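Local coordinates for RxLR effector protein 54 (Phytophthora infestans, PDB 5L7S) that binds the host autophagy protein ATG8CL through its C-terminal ATG8 interacting motif and stimulates autophagosome formation in the infected plant cell, at residues W17-F28 / F46-F56. Sequence-based numbering, arbitrary orientation.
Sequences WIQSQIHPRELF and FVQWLRLVKDF
In the first WY-domain, W49 of helix 44-60 turns its indole edge to P24, the first residue of helix 24-30, and one face to F28, one turn later, while L52 meets W17 and L27. The one hydrogen bond across the contact runs from W49 NE1 to P24 O, 2.9 Å and 160° at the hydrogen. The acceptor lies near the indole plane, whereas NE1 stands above the carbonyl plane. F28 N reaches this oxygen from the opposite face, as the first-turn helical bond, so two donors grip it. W49 CG is anti to its backbone nitrogen, which carries the indole across to F28: the edge of F28 points toward the face of the W49 six-membered ring, planes at 61°, with F28 CD1 3.7 Å above the indole. V53 CG2, one turn further along W49's own helix, covers the opposite face. Two turns along from W49, the F56 ring receives P24 CD in a CH-pi contact, 3.8 Å from the centroid and almost on the normal. The L52 branches diverge, CD1 to W17 CB (3.7 Å) and CD2 to L27 CD2. F65 and L33 also touch W49, and I70 of helix 67-75 backs V53. Segments 24-28 and 46-56 run antiparallel, their axes at 171°, and this packing around a buried tryptophan is characteristic of the helical WY-domain fold of RxLR effectors.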
loop_
_atom_site.group_PDB
_atom_site.type_symbol
_atom_site.label_atom_id
_atom_site.label_comp_id
_atom_site.label_asym_id
_atom_site.label_seq_id
_atom_site.Cartn_x
_atom_site.Cartn_y
_atom_site.Cartn_z
ATOM N N TRP A 17 27.480 -5.126 -21.914
ATOM C CA TRP A 17 26.890 -5.236 -20.570
ATOM C C TRP A 17 26.980 -6.655 -20.009
ATOM O O TRP A 17 27.279 -6.840 -18.821
ATOM C CB TRP A 17 25.418 -4.798 -20.552
ATOM C CG TRP A 17 25.148 -3.373 -20.962
ATOM C CD1 TRP A 17 26.038 -2.338 -21.014
ATOM C CD2 TRP A 17 23.884 -2.832 -21.350
ATOM N NE1 TRP A 17 25.407 -1.192 -21.431
ATOM C CE2 TRP A 17 24.082 -1.466 -21.640
ATOM C CE3 TRP A 17 22.601 -3.373 -21.487
ATOM C CZ2 TRP A 17 23.043 -0.630 -22.060
ATOM C CZ3 TRP A 17 21.567 -2.545 -21.903
ATOM C CH2 TRP A 17 21.794 -1.188 -22.187
ATOM N N ILE A 18 26.727 -7.644 -20.868
ATOM C CA ILE A 18 26.707 -9.051 -20.454
ATOM C C ILE A 18 28.114 -9.507 -20.065
ATOM O O ILE A 18 28.315 -10.035 -18.966
ATOM C CB ILE A 18 26.112 -9.965 -21.551
ATOM C CG1 ILE A 18 24.635 -9.619 -21.790
ATOM C CG2 ILE A 18 26.236 -11.438 -21.161
ATOM C CD1 ILE A 18 24.117 -10.022 -23.154
ATOM N N GLN A 19 29.075 -9.284 -20.964
ATOM C CA GLN A 19 30.497 -9.565 -20.693
ATOM C C GLN A 19 31.010 -8.858 -19.441
ATOM O O GLN A 19 31.787 -9.434 -18.679
ATOM C CB GLN A 19 31.367 -9.176 -21.893
ATOM C CG GLN A 19 31.300 -10.173 -23.040
ATOM C CD GLN A 19 31.751 -9.601 -24.372
ATOM O OE1 GLN A 19 32.365 -8.532 -24.438
ATOM N NE2 GLN A 19 31.450 -10.319 -25.449
ATOM N N SER A 20 30.561 -7.618 -19.237
ATOM C CA SER A 20 30.932 -6.817 -18.064
ATOM C C SER A 20 30.362 -7.317 -16.736
ATOM O O SER A 20 30.889 -6.966 -15.678
ATOM C CB SER A 20 30.497 -5.366 -18.257
ATOM O OG SER A 20 31.150 -4.798 -19.374
ATOM N N GLN A 21 29.283 -8.103 -16.800
ATOM C CA GLN A 21 28.594 -8.643 -15.623
ATOM C C GLN A 21 28.086 -7.534 -14.694
ATOM O O GLN A 21 28.134 -7.657 -13.463
ATOM C CB GLN A 21 29.485 -9.639 -14.872
ATOM C CG GLN A 21 30.045 -10.748 -15.749
ATOM C CD GLN A 21 30.719 -11.841 -14.940
ATOM O OE1 GLN A 21 31.395 -11.569 -13.946
ATOM N NE2 GLN A 21 30.538 -13.086 -15.365
ATOM N N ILE A 22 27.610 -6.448 -15.305
ATOM C CA ILE A 22 27.026 -5.325 -14.575
ATOM C C ILE A 22 25.657 -5.743 -14.034
ATOM O O ILE A 22 24.882 -6.396 -14.737
ATOM C CB ILE A 22 26.938 -4.044 -15.449
ATOM C CG1 ILE A 22 26.603 -2.825 -14.583
ATOM C CG2 ILE A 22 25.933 -4.183 -16.596
ATOM C CD1 ILE A 22 26.670 -1.509 -15.330
ATOM N N HIS A 23 25.382 -5.393 -12.777
ATOM C CA HIS A 23 24.139 -5.796 -12.116
ATOM C C HIS A 23 22.996 -4.888 -12.594
ATOM O O HIS A 23 23.189 -3.674 -12.675
ATOM C CB HIS A 23 24.291 -5.724 -10.595
ATOM C CG HIS A 23 23.167 -6.370 -9.847
ATOM N ND1 HIS A 23 22.126 -5.650 -9.307
ATOM C CD2 HIS A 23 22.915 -7.669 -9.556
ATOM C CE1 HIS A 23 21.282 -6.473 -8.713
ATOM N NE2 HIS A 23 21.737 -7.705 -8.849
ATOM N N PRO A 24 21.810 -5.459 -12.916
ATOM C CA PRO A 24 20.755 -4.614 -13.506
ATOM C C PRO A 24 20.294 -3.412 -12.659
ATOM O O PRO A 24 19.914 -2.393 -13.233
ATOM C CB PRO A 24 19.597 -5.597 -13.740
ATOM C CG PRO A 24 20.240 -6.938 -13.795
ATOM C CD PRO A 24 21.375 -6.866 -12.821
ATOM N N ARG A 25 20.312 -3.524 -11.328
ATOM C CA ARG A 25 20.047 -2.359 -10.469
ATOM C C ARG A 25 21.040 -1.220 -10.729
ATOM O O ARG A 25 20.629 -0.057 -10.816
ATOM C CB ARG A 25 20.027 -2.719 -8.973
ATOM C CG ARG A 25 19.549 -1.561 -8.093
ATOM C CD ARG A 25 19.266 -1.960 -6.651
ATOM N NE ARG A 25 17.931 -2.546 -6.479
ATOM C CZ ARG A 25 17.634 -3.851 -6.446
ATOM N NH1 ARG A 25 16.362 -4.223 -6.284
ATOM N NH2 ARG A 25 18.574 -4.796 -6.573
ATOM N N GLU A 26 22.326 -1.559 -10.866
ATOM C CA GLU A 26 23.376 -0.568 -11.171
ATOM C C GLU A 26 23.151 0.078 -12.537
ATOM O O GLU A 26 23.257 1.299 -12.671
ATOM C CB GLU A 26 24.776 -1.194 -11.150
ATOM C CG GLU A 26 25.224 -1.770 -9.810
ATOM C CD GLU A 26 26.502 -2.603 -9.902
ATOM O OE1 GLU A 26 27.198 -2.717 -8.872
ATOM O OE2 GLU A 26 26.819 -3.155 -10.985
ATOM N N LEU A 27 22.844 -0.740 -13.543
ATOM C CA LEU A 27 22.587 -0.234 -14.896
ATOM C C LEU A 27 21.323 0.621 -14.959
ATOM O O LEU A 27 21.294 1.628 -15.659
ATOM C CB LEU A 27 22.494 -1.378 -15.920
ATOM C CG LEU A 27 22.387 -0.925 -17.389
ATOM C CD1 LEU A 27 23.656 -0.213 -17.840
ATOM C CD2 LEU A 27 22.074 -2.081 -18.325
ATOM N N PHE A 28 20.281 0.209 -14.240
ATOM C CA PHE A 28 19.037 0.986 -14.155
ATOM C C PHE A 28 19.313 2.426 -13.693
ATOM O O PHE A 28 18.785 3.383 -14.272
ATOM C CB PHE A 28 18.046 0.293 -13.212
ATOM C CG PHE A 28 16.654 0.847 -13.273
ATOM C CD1 PHE A 28 15.771 0.431 -14.263
ATOM C CD2 PHE A 28 16.216 1.775 -12.329
ATOM C CE1 PHE A 28 14.478 0.934 -14.318
ATOM C CE2 PHE A 28 14.927 2.284 -12.381
ATOM C CZ PHE A 28 14.057 1.864 -13.376
ATOM N N PHE A 46 15.236 1.378 -21.990
ATOM C CA PHE A 46 14.455 0.475 -21.140
ATOM C C PHE A 46 14.331 -0.915 -21.764
ATOM O O PHE A 46 14.568 -1.920 -21.092
ATOM C CB PHE A 46 13.061 1.044 -20.836
ATOM C CG PHE A 46 12.268 0.211 -19.859
ATOM C CD1 PHE A 46 12.738 0.002 -18.566
ATOM C CD2 PHE A 46 11.063 -0.378 -20.233
ATOM C CE1 PHE A 46 12.025 -0.772 -17.665
ATOM C CE2 PHE A 46 10.343 -1.151 -19.333
ATOM C CZ PHE A 46 10.825 -1.349 -18.048
ATOM N N VAL A 47 13.977 -0.965 -23.047
ATOM C CA VAL A 47 13.852 -2.242 -23.769
ATOM C C VAL A 47 15.169 -3.022 -23.678
ATOM O O VAL A 47 15.170 -4.207 -23.348
ATOM C CB VAL A 47 13.443 -2.044 -25.253
ATOM C CG1 VAL A 47 13.287 -3.391 -25.955
ATOM C CG2 VAL A 47 12.151 -1.234 -25.358
ATOM N N GLN A 48 16.278 -2.336 -23.952
ATOM C CA GLN A 48 17.622 -2.906 -23.797
ATOM C C GLN A 48 17.882 -3.390 -22.367
ATOM O O GLN A 48 18.444 -4.468 -22.166
ATOM C CB GLN A 48 18.704 -1.896 -24.222
ATOM C CG GLN A 48 18.926 -1.796 -25.728
ATOM C CD GLN A 48 19.774 -2.935 -26.280
ATOM O OE1 GLN A 48 19.278 -4.039 -26.514
ATOM N NE2 GLN A 48 21.059 -2.671 -26.495
ATOM N N TRP A 49 17.474 -2.594 -21.379
ATOM C CA TRP A 49 17.598 -2.993 -19.974
ATOM C C TRP A 49 16.867 -4.307 -19.684
ATOM O O TRP A 49 17.388 -5.149 -18.956
ATOM C CB TRP A 49 17.111 -1.888 -19.023
ATOM C CG TRP A 49 17.283 -2.256 -17.592
ATOM C CD1 TRP A 49 18.442 -2.251 -16.884
ATOM C CD2 TRP A 49 16.266 -2.717 -16.698
ATOM N NE1 TRP A 49 18.216 -2.672 -15.599
ATOM C CE2 TRP A 49 16.887 -2.965 -15.456
ATOM C CE3 TRP A 49 14.889 -2.942 -16.825
ATOM C CZ2 TRP A 49 16.180 -3.428 -14.342
ATOM C CZ3 TRP A 49 14.182 -3.401 -15.716
ATOM C CH2 TRP A 49 14.833 -3.641 -14.489
ATOM N N LEU A 50 15.677 -4.484 -20.262
ATOM C CA LEU A 50 14.929 -5.740 -20.120
ATOM C C LEU A 50 15.676 -6.905 -20.765
ATOM O O LEU A 50 15.755 -7.993 -20.183
ATOM C CB LEU A 50 13.519 -5.626 -20.713
ATOM C CG LEU A 50 12.564 -4.637 -20.037
ATOM C CD1 LEU A 50 11.285 -4.510 -20.846
ATOM C CD2 LEU A 50 12.255 -5.042 -18.602
ATOM N N ARG A 51 16.241 -6.666 -21.951
ATOM C CA ARG A 51 17.063 -7.673 -22.629
ATOM C C ARG A 51 18.238 -8.129 -21.750
ATOM O O ARG A 51 18.520 -9.328 -21.678
ATOM C CB ARG A 51 17.560 -7.169 -23.992
ATOM C CG ARG A 51 16.453 -6.949 -25.015
ATOM C CD ARG A 51 16.997 -6.793 -26.426
ATOM N NE ARG A 51 15.983 -6.262 -27.349
ATOM C CZ ARG A 51 15.924 -5.017 -27.838
ATOM N NH1 ARG A 51 16.825 -4.088 -27.523
ATOM N NH2 ARG A 51 14.934 -4.691 -28.667
ATOM N N LEU A 52 18.895 -7.188 -21.066
ATOM C CA LEU A 52 19.939 -7.538 -20.093
ATOM C C LEU A 52 19.380 -8.325 -18.914
ATOM O O LEU A 52 19.999 -9.291 -18.469
ATOM C CB LEU A 52 20.658 -6.302 -19.549
ATOM C CG LEU A 52 21.775 -6.625 -18.535
ATOM C CD1 LEU A 52 22.984 -7.232 -19.234
ATOM C CD2 LEU A 52 22.187 -5.408 -17.730
ATOM N N VAL A 53 18.238 -7.891 -18.388
ATOM C CA VAL A 53 17.611 -8.574 -17.260
ATOM C C VAL A 53 17.347 -10.024 -17.655
ATOM O O VAL A 53 17.764 -10.936 -16.952
ATOM C CB VAL A 53 16.320 -7.852 -16.788
ATOM C CG1 VAL A 53 15.533 -8.706 -15.793
ATOM C CG2 VAL A 53 16.663 -6.500 -16.165
ATOM N N LYS A 54 16.698 -10.215 -18.804
ATOM C CA LYS A 54 16.432 -11.547 -19.370
ATOM C C LYS A 54 17.673 -12.450 -19.365
ATOM O O LYS A 54 17.641 -13.552 -18.814
ATOM C CB LYS A 54 15.892 -11.407 -20.801
ATOM C CG LYS A 54 15.387 -12.689 -21.437
ATOM C CD LYS A 54 14.812 -12.403 -22.812
ATOM C CE LYS A 54 14.484 -13.688 -23.558
ATOM N NZ LYS A 54 13.994 -13.418 -24.938
ATOM N N ASP A 55 18.761 -11.967 -19.961
ATOM C CA ASP A 55 20.020 -12.719 -20.029
ATOM C C ASP A 55 20.647 -12.952 -18.651
ATOM O O ASP A 55 21.165 -14.037 -18.383
ATOM C CB ASP A 55 21.030 -12.007 -20.934
ATOM C CG ASP A 55 22.320 -12.793 -21.100
ATOM O OD1 ASP A 55 22.342 -13.743 -21.910
ATOM O OD2 ASP A 55 23.307 -12.464 -20.408
ATOM N N PHE A 56 20.609 -11.931 -17.797
ATOM C CA PHE A 56 21.153 -12.017 -16.434
ATOM C C PHE A 56 20.462 -13.102 -15.605
ATOM O O PHE A 56 21.100 -13.746 -14.782
ATOM C CB PHE A 56 21.040 -10.660 -15.726
ATOM C CG PHE A 56 21.850 -10.557 -14.459
ATOM C CD1 PHE A 56 23.182 -10.152 -14.500
ATOM C CD2 PHE A 56 21.277 -10.842 -13.219
ATOM C CE1 PHE A 56 23.930 -10.047 -13.332
ATOM C CE2 PHE A 56 22.020 -10.737 -12.047
ATOM C CZ PHE A 56 23.349 -10.340 -12.103
#